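Local coordinates for protein aromatic-amino-acid aminotransferase (Burkholderia pseudomallei, PDB 4F4E) that probably transfers amino groups between L-tyrosine or related aromatic amino acids and 2-oxoglutarate, working as a homodimer with covalently bound pyridoxal 5'-phosphate, at residues 350-355 and 414-419; 52-57 and 409-414; 281-286 and 296-301; 117-122 and 289-294. All coordinates share one frame; numbering follows the deposited sequence.

Interaction 1: residues 350-355 and 414-419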
loop_
_atom_site.group_PDB
_atom_site.type_symbol
_atom_site.label_atom_id
_atom_site.label_comp_id
_atom_site.label_asym_id
_atom_site.label_seq_id
_atom_site.Cartn_x
_atom_site.Cartn_y
_atom_site.Cartn_z
ATOM N N GLU A 350 -5.160 27.349 -31.773
ATOM C CA GLU A 350 -5.490 28.635 -32.399
ATOM C C GLU A 350 -4.256 29.544 -32.477
ATOM O O GLU A 350 -4.022 30.218 -33.499
ATOM C CB GLU A 350 -6.564 29.389 -31.624
ATOM C CG GLU A 350 -7.990 28.861 -31.648
ATOM C CD GLU A 350 -8.839 29.473 -30.505
ATOM O OE1 GLU A 350 -8.271 29.995 -29.503
ATOM O OE2 GLU A 350 -10.084 29.433 -30.601
ATOM N N ARG A 351 -3.517 29.615 -31.374
ATOM C CA ARG A 351 -2.367 30.499 -31.284
ATOM C C ARG A 351 -1.240 30.114 -32.229
ATOM O O ARG A 351 -0.610 30.992 -32.825
ATOM C CB ARG A 351 -1.866 30.553 -29.837
ATOM C CG ARG A 351 -2.792 31.359 -28.948
ATOM C CD ARG A 351 -2.498 31.080 -27.498
ATOM N NE ARG A 351 -3.192 31.987 -26.611
ATOM C CZ ARG A 351 -4.501 31.979 -26.396
ATOM N NH1 ARG A 351 -5.311 31.084 -26.963
ATOM N NH2 ARG A 351 -5.017 32.883 -25.600
ATOM N N LEU A 352 -0.991 28.800 -32.371
ATOM C CA LEU A 352 0.055 28.332 -33.268
ATOM C C LEU A 352 -0.349 28.504 -34.713
ATOM O O LEU A 352 0.492 28.784 -35.552
ATOM C CB LEU A 352 0.433 26.883 -32.940
ATOM C CG LEU A 352 1.136 26.722 -31.595
ATOM C CD1 LEU A 352 1.281 25.268 -31.213
ATOM C CD2 LEU A 352 2.502 27.419 -31.561
ATOM N N LYS A 353 -1.636 28.396 -35.015
ATOM C CA LYS A 353 -2.121 28.774 -36.307
ATOM C C LYS A 353 -1.911 30.258 -36.623
ATOM O O LYS A 353 -1.423 30.595 -37.717
ATOM C CB LYS A 353 -3.612 28.478 -36.434
ATOM C CG LYS A 353 -4.103 28.689 -37.844
ATOM C CD LYS A 353 -5.567 28.313 -38.019
ATOM C CE LYS A 353 -6.045 28.775 -39.384
ATOM N NZ LYS A 353 -7.189 27.949 -39.862
ATOM N N ALA A 354 -2.316 31.125 -35.692
ATOM C CA ALA A 354 -2.229 32.576 -35.904
ATOM C C ALA A 354 -0.773 32.986 -36.047
ATOM O O ALA A 354 -0.472 33.985 -36.714
ATOM C CB ALA A 354 -2.892 33.332 -34.761
ATOM N N ALA A 355 0.118 32.229 -35.400
ATOM C CA ALA A 355 1.554 32.532 -35.381
ATOM C C ALA A 355 2.261 32.255 -36.725
ATOM O O ALA A 355 3.406 32.683 -36.938
ATOM C CB ALA A 355 2.246 31.755 -34.283
ATOM N N ALA A 414 6.713 30.831 -27.171
ATOM C CA ALA A 414 8.004 30.152 -27.105
ATOM C C ALA A 414 8.082 29.049 -28.169
ATOM O O ALA A 414 9.067 28.940 -28.912
ATOM C CB ALA A 414 8.260 29.606 -25.726
ATOM N N ILE A 415 7.022 28.262 -28.299
ATOM C CA ILE A 415 6.977 27.209 -29.324
ATOM C C ILE A 415 7.095 27.787 -30.721
ATOM O O ILE A 415 7.894 27.306 -31.552
ATOM C CB ILE A 415 5.727 26.325 -29.161
ATOM C CG1 ILE A 415 5.817 25.508 -27.863
ATOM C CG2 ILE A 415 5.544 25.381 -30.362
ATOM C CD1 ILE A 415 4.546 24.806 -27.446
ATOM N N ALA A 416 6.343 28.846 -30.982
ATOM C CA ALA A 416 6.441 29.542 -32.257
ATOM C C ALA A 416 7.869 30.024 -32.565
ATOM O O ALA A 416 8.342 29.925 -33.735
ATOM C CB ALA A 416 5.447 30.671 -32.305
ATOM N N ALA A 417 8.571 30.506 -31.541
ATOM C CA ALA A 417 9.928 30.949 -31.691
ATOM C C ALA A 417 10.879 29.803 -32.046
ATOM O O ALA A 417 11.739 29.979 -32.906
ATOM C CB ALA A 417 10.414 31.685 -30.469
ATOM N N VAL A 418 10.717 28.669 -31.382
ATOM C CA VAL A 418 11.588 27.504 -31.593
ATOM C C VAL A 418 11.320 26.885 -32.966
ATOM O O VAL A 418 12.278 26.434 -33.623
ATOM C CB VAL A 418 11.374 26.449 -30.509
ATOM C CG1 VAL A 418 11.975 25.100 -30.892
ATOM C CG2 VAL A 418 11.915 26.955 -29.168
ATOM N N LEU A 419 10.056 26.878 -33.403
ATOM C CA LEU A 419 9.700 26.247 -34.672
ATOM C C LEU A 419 9.982 27.120 -35.912
ATOM O O LEU A 419 9.872 26.655 -37.060
ATOM C CB LEU A 419 8.264 25.698 -34.630
ATOM C CG LEU A 419 8.102 24.468 -33.726
ATOM C CD1 LEU A 419 6.676 23.985 -33.800
ATOM C CD2 LEU A 419 9.043 23.305 -34.086
#
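Ala355 and Ala416 mark the closest approach of the two backbones, their CA atoms 6.5 Å apart. Segment 350-355 lies at the C-terminal end of helix 324-354 and 414-419 at that of helix 408-419. Each keeps its own i to i+4 ladder, with Ala355 N bonded to Arg351 O at 2.9 Å and Leu419 N to Ile415 O at 2.9 Å. The small residues at the nearest point let the two chains come together methyl against methyl, Ala355 CB lying 3.9 Å from Ala416 CB. In class I aminotransferases both helices are parts of the small domain, the long one also running from the large domain into it, and the contact joins their far ends. One turn back from Ala355, Leu352 supplies the larger apolar surface through a single methyl. Its first torsion (chi1 -68°) sets CG beside the backbone N, and the second leaves CD2 as the branch that reaches Ile415 CG2, 3.9 Å away. The two branched chains cross there at about a right angle. The same CD2 lies 4.1 Å from Ala416 N and 4.4 Å from Ala416 CB, so it touches helix backbone as well as side chain. Phe361, in a loop, packs on Leu352 and Leu419, while helix 378-388 touches Ala414 and Ala417. Arg351 NE forms a salt bridge with Asp409 OD1, near the start of helix 408-419.

Interaction 2: residues 52-57 and 409-414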
loop_
_atom_site.group_PDB
_atom_site.type_symbol
_atom_site.label_atom_id
_atom_site.label_comp_id
_atom_site.label_asym_id
_atom_site.label_seq_id
_atom_site.Cartn_x
_atom_site.Cartn_y
_atom_site.Cartn_z
ATOM N N VAL A 52 8.259 27.258 -16.805
ATOM C CA VAL A 52 7.041 26.447 -16.860
ATOM C C VAL A 52 7.446 25.005 -16.972
ATOM O O VAL A 52 8.246 24.639 -17.868
ATOM C CB VAL A 52 6.138 26.818 -18.083
ATOM C CG1 VAL A 52 4.908 25.935 -18.141
ATOM C CG2 VAL A 52 5.731 28.285 -18.028
ATOM N N ASN A 53 6.944 24.195 -16.031
ATOM C CA ASN A 53 7.181 22.764 -16.071
ATOM C C ASN A 53 6.012 22.013 -16.767
ATOM O O ASN A 53 4.973 21.757 -16.186
ATOM C CB ASN A 53 7.454 22.184 -14.672
ATOM C CG ASN A 53 7.995 20.755 -14.723
ATOM O OD1 ASN A 53 8.021 20.110 -15.744
ATOM N ND2 ASN A 53 8.488 20.287 -13.591
ATOM N N LEU A 54 6.229 21.636 -18.023
ATOM C CA LEU A 54 5.241 20.814 -18.739
ATOM C C LEU A 54 5.574 19.317 -18.692
ATOM O O LEU A 54 4.914 18.519 -19.334
ATOM C CB LEU A 54 5.134 21.297 -20.188
ATOM C CG LEU A 54 4.709 22.747 -20.415
ATOM C CD1 LEU A 54 4.703 23.039 -21.940
ATOM C CD2 LEU A 54 3.337 22.988 -19.780
ATOM N N GLY A 55 6.593 18.951 -17.931
ATOM C CA GLY A 55 6.947 17.570 -17.707
ATOM C C GLY A 55 6.212 16.888 -16.560
ATOM O O GLY A 55 6.420 15.707 -16.327
ATOM N N VAL A 56 5.353 17.605 -15.856
ATOM C CA VAL A 56 4.604 17.022 -14.709
ATOM C C VAL A 56 3.530 16.049 -15.198
ATOM O O VAL A 56 3.285 15.932 -16.388
ATOM C CB VAL A 56 3.954 18.132 -13.854
ATOM C CG1 VAL A 56 5.044 19.058 -13.267
ATOM C CG2 VAL A 56 2.991 18.983 -14.706
ATOM N N GLY A 57 2.863 15.369 -14.271
ATOM C CA GLY A 57 1.856 14.352 -14.613
ATOM C C GLY A 57 0.618 14.475 -13.744
ATOM O O GLY A 57 -0.055 13.490 -13.441
ATOM N N ASP A 409 -0.009 31.843 -23.333
ATOM C CA ASP A 409 0.541 32.655 -24.377
ATOM C C ASP A 409 2.058 32.605 -24.371
ATOM O O ASP A 409 2.690 32.621 -25.426
ATOM C CB ASP A 409 0.066 34.092 -24.244
ATOM C CG ASP A 409 -1.430 34.182 -24.298
ATOM O OD1 ASP A 409 -2.011 33.933 -25.318
ATOM O OD2 ASP A 409 -2.043 34.447 -23.287
ATOM N N VAL A 410 2.623 32.578 -23.181
ATOM C CA VAL A 410 4.058 32.426 -23.007
ATOM C C VAL A 410 4.558 31.148 -23.693
ATOM O O VAL A 410 5.511 31.159 -24.490
ATOM C CB VAL A 410 4.397 32.476 -21.515
ATOM C CG1 VAL A 410 5.861 32.141 -21.293
ATOM C CG2 VAL A 410 4.094 33.887 -20.958
ATOM N N VAL A 411 3.863 30.037 -23.423
ATOM C CA VAL A 411 4.224 28.760 -23.984
ATOM C C VAL A 411 4.045 28.735 -25.504
ATOM O O VAL A 411 4.952 28.275 -26.250
ATOM C CB VAL A 411 3.418 27.599 -23.341
ATOM C CG1 VAL A 411 3.602 26.296 -24.123
ATOM C CG2 VAL A 411 3.812 27.398 -21.878
ATOM N N ALA A 412 2.901 29.227 -25.998
ATOM C CA ALA A 412 2.643 29.217 -27.426
ATOM C C ALA A 412 3.675 30.057 -28.193
ATOM O O ALA A 412 4.187 29.643 -29.244
ATOM C CB ALA A 412 1.249 29.720 -27.737
ATOM N N ASN A 413 3.976 31.236 -27.656
ATOM C CA ASN A 413 4.939 32.111 -28.285
ATOM C C ASN A 413 6.347 31.494 -28.262
ATOM O O ASN A 413 7.092 31.629 -29.227
ATOM C CB ASN A 413 4.933 33.504 -27.626
ATOM C CG ASN A 413 3.650 34.274 -27.903
ATOM O OD1 ASN A 413 2.768 33.725 -28.559
ATOM N ND2 ASN A 413 3.549 35.539 -27.423
ATOM N N ALA A 414 6.713 30.831 -27.171
ATOM C CA ALA A 414 8.004 30.152 -27.105
ATOM C C ALA A 414 8.082 29.049 -28.169
ATOM O O ALA A 414 9.067 28.940 -28.912
ATOM C CB ALA A 414 8.260 29.606 -25.726
#
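Val411 meets both Val52 and Leu54, one methyl for each, and these two apolar touches make up the contact. CG1 of Val411, opposite the backbone N (chi1 169°), faces Leu54 CD1 at 4.1 Å, and the two side chains reach toward each other tip to tip. CG2, the branch beside the backbone N, lies 4.2 Å from Val52 CG1, and here the side chains cross at about a right angle. The backbones stay well apart, with 8.0 Å between the CA atoms of Val52 and Val411. Ile390 of strand 390-391, parallel to strand 52-53, touches all three residues. In this way an N-terminal strand is joined to a C-terminal helix across some 350 residues of chain, as in the small domain of class I aminotransferases, which is assembled from both ends of the sequence. No polar bond links the two segments. In 52-57 the side chain of Asn53 makes an Asx turn: Gly55 N donates to Asn53 OD1 at 2.9 Å, a bent bond with an angle of 141° at the hydrogen, and the donor is tilted 27° from the carbonyl plane. Val52 and Leu54 bond through their backbones to Tyr391. In 409-414 the helix ladder continues, with Asn413 N bonded to Asp409 O at 2.9 Å and Ala414 N to Val410 O at 3.0 Å, while Asp409 OD1 forms a salt bridge with Arg351 NE.

Interaction 3: residues 281-286 and 296-301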
loop_
_atom_site.group_PDB
_atom_site.type_symbol
_atom_site.label_atom_id
_atom_site.label_comp_id
_atom_site.label_asym_id
_atom_site.label_seq_id
_atom_site.Cartn_x
_atom_site.Cartn_y
_atom_site.Cartn_z
ATOM N N LEU A 281 -8.949 -2.881 -8.120
ATOM C CA LEU A 281 -8.813 -3.914 -9.153
ATOM C C LEU A 281 -10.158 -4.596 -9.229
ATOM O O LEU A 281 -10.709 -5.017 -8.181
ATOM C CB LEU A 281 -7.793 -4.993 -8.787
ATOM C CG LEU A 281 -7.676 -6.122 -9.830
ATOM C CD1 LEU A 281 -7.096 -5.580 -11.156
ATOM C CD2 LEU A 281 -6.871 -7.283 -9.277
ATOM N N SER A 282 -10.703 -4.669 -10.423
ATOM C CA SER A 282 -11.929 -5.387 -10.655
ATOM C C SER A 282 -11.631 -6.519 -11.629
ATOM O O SER A 282 -10.861 -6.353 -12.568
ATOM C CB SER A 282 -13.042 -4.467 -11.214
ATOM O OG SER A 282 -13.442 -3.426 -10.307
ATOM N N ILE A 283 -12.241 -7.693 -11.388
ATOM C CA ILE A 283 -12.095 -8.844 -12.270
ATOM C C ILE A 283 -13.486 -9.402 -12.633
ATOM O O ILE A 283 -14.301 -9.648 -11.758
ATOM C CB ILE A 283 -11.237 -9.962 -11.616
ATOM C CG1 ILE A 283 -9.879 -9.427 -11.151
ATOM C CG2 ILE A 283 -11.071 -11.155 -12.573
ATOM C CD1 ILE A 283 -9.069 -10.442 -10.309
ATOM N N ILE A 284 -13.749 -9.599 -13.922
ATOM C CA ILE A 284 -15.014 -10.188 -14.358
ATOM C C ILE A 284 -14.814 -11.693 -14.452
ATOM O O ILE A 284 -13.892 -12.164 -15.151
ATOM C CB ILE A 284 -15.490 -9.564 -15.682
ATOM C CG1 ILE A 284 -15.753 -8.074 -15.510
ATOM C CG2 ILE A 284 -16.722 -10.322 -16.246
ATOM C CD1 ILE A 284 -16.138 -7.291 -16.769
ATOM N N THR A 285 -15.658 -12.450 -13.746
ATOM C CA THR A 285 -15.549 -13.903 -13.755
ATOM C C THR A 285 -16.785 -14.506 -14.403
ATOM O O THR A 285 -17.745 -13.788 -14.707
ATOM C CB THR A 285 -15.384 -14.439 -12.350
ATOM O OG1 THR A 285 -16.638 -14.284 -11.662
ATOM C CG2 THR A 285 -14.197 -13.663 -11.613
ATOM N N ASP A 286 -16.768 -15.818 -14.611
ATOM C CA ASP A 286 -17.834 -16.482 -15.364
ATOM C C ASP A 286 -19.045 -16.793 -14.472
ATOM O O ASP A 286 -20.152 -17.056 -14.986
ATOM C CB ASP A 286 -17.325 -17.812 -15.929
ATOM C CG ASP A 286 -16.391 -17.629 -17.108
ATOM O OD1 ASP A 286 -16.117 -16.468 -17.483
ATOM O OD2 ASP A 286 -15.995 -18.644 -17.717
ATOM N N SER A 296 -10.810 -15.154 -3.199
ATOM C CA SER A 296 -10.121 -15.798 -2.126
ATOM C C SER A 296 -8.615 -15.813 -2.362
ATOM O O SER A 296 -7.809 -15.722 -1.420
ATOM C CB SER A 296 -10.667 -17.230 -1.862
ATOM O OG SER A 296 -10.186 -18.215 -2.780
ATOM N N GLN A 297 -8.233 -15.923 -3.616
ATOM C CA GLN A 297 -6.826 -15.916 -3.983
ATOM C C GLN A 297 -6.286 -14.497 -4.041
ATOM O O GLN A 297 -5.145 -14.243 -3.654
ATOM C CB GLN A 297 -6.605 -16.654 -5.319
ATOM C CG GLN A 297 -6.906 -18.149 -5.235
ATOM C CD GLN A 297 -6.147 -18.894 -4.143
ATOM O OE1 GLN A 297 -5.001 -18.550 -3.804
ATOM N NE2 GLN A 297 -6.772 -19.929 -3.596
ATOM N N LEU A 298 -7.103 -13.561 -4.464
ATOM C CA LEU A 298 -6.677 -12.149 -4.484
ATOM C C LEU A 298 -6.398 -11.632 -3.076
ATOM O O LEU A 298 -5.462 -10.884 -2.842
ATOM C CB LEU A 298 -7.712 -11.281 -5.185
ATOM C CG LEU A 298 -7.346 -9.872 -5.542
ATOM C CD1 LEU A 298 -6.139 -9.870 -6.494
ATOM C CD2 LEU A 298 -8.614 -9.279 -6.195
ATOM N N LYS A 299 -7.213 -12.077 -2.136
ATOM C CA LYS A 299 -6.986 -11.760 -0.731
ATOM C C LYS A 299 -5.631 -12.244 -0.232
ATOM O O LYS A 299 -4.999 -11.514 0.525
ATOM C CB LYS A 299 -8.120 -12.244 0.161
ATOM C CG LYS A 299 -9.387 -11.415 -0.019
ATOM C CD LYS A 299 -10.488 -11.934 0.890
ATOM C CE LYS A 299 -11.754 -11.117 0.832
ATOM N NZ LYS A 299 -12.820 -11.841 1.600
ATOM N N ARG A 300 -5.161 -13.410 -0.672
ATOM C CA ARG A 300 -3.843 -13.869 -0.264
ATOM C C ARG A 300 -2.751 -12.973 -0.769
ATOM O O ARG A 300 -1.817 -12.663 -0.051
ATOM C CB ARG A 300 -3.553 -15.300 -0.706
ATOM C CG ARG A 300 -4.504 -16.302 -0.085
ATOM C CD ARG A 300 -4.248 -17.698 -0.656
ATOM N NE ARG A 300 -2.844 -18.004 -0.480
ATOM C CZ ARG A 300 -2.157 -18.878 -1.190
ATOM N NH1 ARG A 300 -2.738 -19.591 -2.151
ATOM N NH2 ARG A 300 -0.867 -19.029 -0.927
ATOM N N VAL A 301 -2.878 -12.557 -2.029
ATOM C CA VAL A 301 -1.894 -11.708 -2.678
ATOM C C VAL A 301 -1.828 -10.301 -2.036
ATOM O O VAL A 301 -0.774 -9.711 -1.912
ATOM C CB VAL A 301 -2.259 -11.636 -4.183
ATOM C CG1 VAL A 301 -1.670 -10.455 -4.849
ATOM C CG2 VAL A 301 -1.852 -12.959 -4.883
#
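On the helix that brings Leu298 against Leu281 and Ile283, the amide of Gln297 and the guanidinium of Arg300 are joined by a hydrogen bond. Arg300 NH1 donates to Gln297 OE1 at 3.0 Å, in the carbonyl plane and on a lone pair. The bond is bent, 140° at the hydrogen, and OE1 stands 27° out of the guanidinium plane. At the other end of the amide, Gln297 NE2 donates to Glu29 O of the second subunit; together the two bonds should restrict the rotation of the amide. The fold here is the large domain of a fold type I aminotransferase: strand 278-284 of its central mixed sheet leads, after a short turn, into helix 288-303, which folds back over the sheet. Leu298 is the one helix residue of the contact to touch the strand. Its CG lies opposite the backbone N (chi1 -168°), pushing both methyls toward the sheet, where it and Leu281 cross obliquely. Two strand residues further on, Ile283 also faces the helix, whereas Ser282 between them points away and bonds through OG to Thr120 OG1 on the adjacent strand. Ala129 and Ile132 of helix 125-140 pack on Leu281, and Phe25 of the second subunit packs on Ile283. Leu281 CD2 sits in the fork of Leu298, 3.9 Å from its CD1 and 4.1 Å from its CD2, while Ile283 CD1 approaches Leu298 CD2 at 4.3 Å.

Interaction 4: residues 117-122 and 289-294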
loop_
_atom_site.group_PDB
_atom_site.type_symbol
_atom_site.label_atom_id
_atom_site.label_comp_id
_atom_site.label_asym_id
_atom_site.label_seq_id
_atom_site.Cartn_x
_atom_site.Cartn_y
_atom_site.Cartn_z
ATOM N N ARG A 117 -20.885 -11.696 -10.617
ATOM C CA ARG A 117 -19.757 -12.156 -11.382
ATOM C C ARG A 117 -18.563 -11.219 -11.307
ATOM O O ARG A 117 -17.517 -11.581 -11.837
ATOM C CB ARG A 117 -20.171 -12.372 -12.841
ATOM C CG ARG A 117 -20.924 -13.655 -13.031
ATOM C CD ARG A 117 -21.497 -13.781 -14.435
ATOM N NE ARG A 117 -20.467 -13.679 -15.451
ATOM C CZ ARG A 117 -20.685 -13.725 -16.761
ATOM N NH1 ARG A 117 -21.903 -13.903 -17.225
ATOM N NH2 ARG A 117 -19.664 -13.593 -17.618
ATOM N N VAL A 118 -18.694 -10.029 -10.694
ATOM C CA VAL A 118 -17.593 -9.064 -10.625
ATOM C C VAL A 118 -16.995 -9.026 -9.229
ATOM O O VAL A 118 -17.716 -8.901 -8.226
ATOM C CB VAL A 118 -18.054 -7.643 -11.006
ATOM C CG1 VAL A 118 -16.854 -6.704 -11.205
ATOM C CG2 VAL A 118 -18.939 -7.718 -12.250
ATOM N N VAL A 119 -15.680 -9.138 -9.189
ATOM C CA VAL A 119 -14.871 -9.041 -7.986
ATOM C C VAL A 119 -14.173 -7.706 -8.022
ATOM O O VAL A 119 -13.547 -7.380 -9.021
ATOM C CB VAL A 119 -13.791 -10.163 -8.005
ATOM C CG1 VAL A 119 -12.816 -9.977 -6.852
ATOM C CG2 VAL A 119 -14.450 -11.542 -7.960
ATOM N N THR A 120 -14.300 -6.929 -6.956
ATOM C CA THR A 120 -13.590 -5.669 -6.796
ATOM C C THR A 120 -12.923 -5.562 -5.456
ATOM O O THR A 120 -13.579 -5.746 -4.411
ATOM C CB THR A 120 -14.527 -4.470 -7.005
ATOM O OG1 THR A 120 -15.061 -4.534 -8.337
ATOM C CG2 THR A 120 -13.773 -3.154 -6.812
ATOM N N ALA A 121 -11.604 -5.310 -5.458
ATOM C CA ALA A 121 -10.845 -5.087 -4.233
ATOM C C ALA A 121 -10.253 -3.668 -4.295
ATOM O O ALA A 121 -9.638 -3.285 -5.279
ATOM C CB ALA A 121 -9.695 -6.100 -4.053
ATOM N N GLN A 122 -10.449 -2.912 -3.227
ATOM C CA GLN A 122 -9.812 -1.648 -3.062
ATOM C C GLN A 122 -8.318 -1.833 -3.132
ATOM O O GLN A 122 -7.784 -2.839 -2.687
ATOM C CB GLN A 122 -10.219 -1.048 -1.697
ATOM C CG GLN A 122 -9.705 0.355 -1.397
ATOM C CD GLN A 122 -10.045 0.774 -0.001
ATOM O OE1 GLN A 122 -11.036 0.317 0.562
ATOM N NE2 GLN A 122 -9.231 1.661 0.567
ATOM N N ASP A 289 -19.494 -18.668 -8.233
ATOM C CA ASP A 289 -18.515 -19.581 -7.639
ATOM C C ASP A 289 -17.124 -19.187 -8.034
ATOM O O ASP A 289 -16.209 -19.178 -7.199
ATOM C CB ASP A 289 -18.737 -21.024 -8.063
ATOM C CG ASP A 289 -17.739 -21.982 -7.405
ATOM O OD1 ASP A 289 -17.804 -22.136 -6.179
ATOM O OD2 ASP A 289 -16.867 -22.537 -8.097
ATOM N N GLU A 290 -16.957 -18.848 -9.306
ATOM C CA GLU A 290 -15.649 -18.475 -9.797
ATOM C C GLU A 290 -15.223 -17.144 -9.128
ATOM O O GLU A 290 -14.072 -16.990 -8.724
ATOM C CB GLU A 290 -15.661 -18.389 -11.333
ATOM C CG GLU A 290 -14.319 -18.080 -11.926
ATOM C CD GLU A 290 -14.295 -18.265 -13.439
ATOM O OE1 GLU A 290 -14.499 -17.288 -14.156
ATOM O OE2 GLU A 290 -14.079 -19.393 -13.884
ATOM N N ALA A 291 -16.141 -16.197 -8.992
ATOM C CA ALA A 291 -15.857 -14.952 -8.243
ATOM C C ALA A 291 -15.338 -15.230 -6.818
ATOM O O ALA A 291 -14.365 -14.624 -6.341
ATOM C CB ALA A 291 -17.093 -14.049 -8.206
ATOM N N ALA A 292 -15.975 -16.163 -6.130
ATOM C CA ALA A 292 -15.575 -16.491 -4.760
ATOM C C ALA A 292 -14.178 -17.077 -4.739
ATOM O O ALA A 292 -13.359 -16.702 -3.906
ATOM C CB ALA A 292 -16.568 -17.492 -4.152
ATOM N N ARG A 293 -13.872 -18.005 -5.642
ATOM C CA ARG A 293 -12.522 -18.560 -5.709
ATOM C C ARG A 293 -11.456 -17.479 -6.031
ATOM O O ARG A 293 -10.370 -17.402 -5.389
ATOM C CB ARG A 293 -12.480 -19.740 -6.726
ATOM C CG ARG A 293 -13.317 -20.922 -6.233
ATOM C CD ARG A 293 -13.239 -22.139 -7.139
ATOM N NE ARG A 293 -14.050 -22.038 -8.346
ATOM C CZ ARG A 293 -13.615 -21.866 -9.605
ATOM N NH1 ARG A 293 -12.335 -21.695 -9.926
ATOM N NH2 ARG A 293 -14.506 -21.821 -10.582
ATOM N N VAL A 294 -11.746 -16.665 -7.041
ATOM C CA VAL A 294 -10.818 -15.617 -7.478
ATOM C C VAL A 294 -10.574 -14.616 -6.322
ATOM O O VAL A 294 -9.429 -14.269 -5.990
ATOM C CB VAL A 294 -11.329 -14.930 -8.774
ATOM C CG1 VAL A 294 -10.653 -13.558 -8.992
ATOM C CG2 VAL A 294 -11.107 -15.822 -10.004
#
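Val119 and Ala291 carry the apolar part of the contact. Val119 places CG1 opposite its backbone N (chi1 173°) and CG2 beside it, and it is CG2 that meets the helix, 3.7 Å from Ala291 CB. The same methyl lies 3.5 Å from Ala291 O and 4.4 Å from Val294 CG1, so it touches two residues about one turn apart. The chains come close at this end, the CA atoms of Arg117 and Ala291 being 5.7 Å apart. Polar interactions stay within the helix or go to other parts of the dimer. Arg293 NE and Asp289 OD2, one turn apart, form a salt bridge of 2.9 Å that is nearly straight at the hydrogen (170°); the donor approaches from above the carboxylate plane, 46° out of it. Glu290 CA lies over one face of the Arg293 guanidinium, toward its rim and 3.5 Å above the plane, and NH1 of Arg293 also donates to Phe25 O and Val28 O of the second subunit. Arg117 starts out from the backbone pointing away from the helix, and its NE donates to Thr285 O. In this chain strand 118-124 is an outermost strand of the large-domain sheet, paired antiparallel with 278-284; helix 288-303 packs on the side to which Val119 and Ala121 point, and helix 95-106 meets Val118 and Thr120, which point the other way.

Overall arrangement
The four contacts form two pairs at opposite ends of the subunit. Interactions 1 and 2 both use helix 408-419 and share Ala414; their centres are 12 Å apart, and Leu352 CD2 lies 3.6 Å from Ala412 O. Interactions 3 and 4, only 5 Å apart between centres, lie on successive parts of helix 288-303 over two neighbouring strands, which a probable hydrogen bond from Ile283 N to Val119 O (2.7 Å) helps to join; both touch the second subunit. Between the pairs the centres are 42 to 52 Å apart. Lys269, which carries the pyridoxal phosphate, falls in the chain between strands 261-266 and 278-284, the latter used by interaction 3.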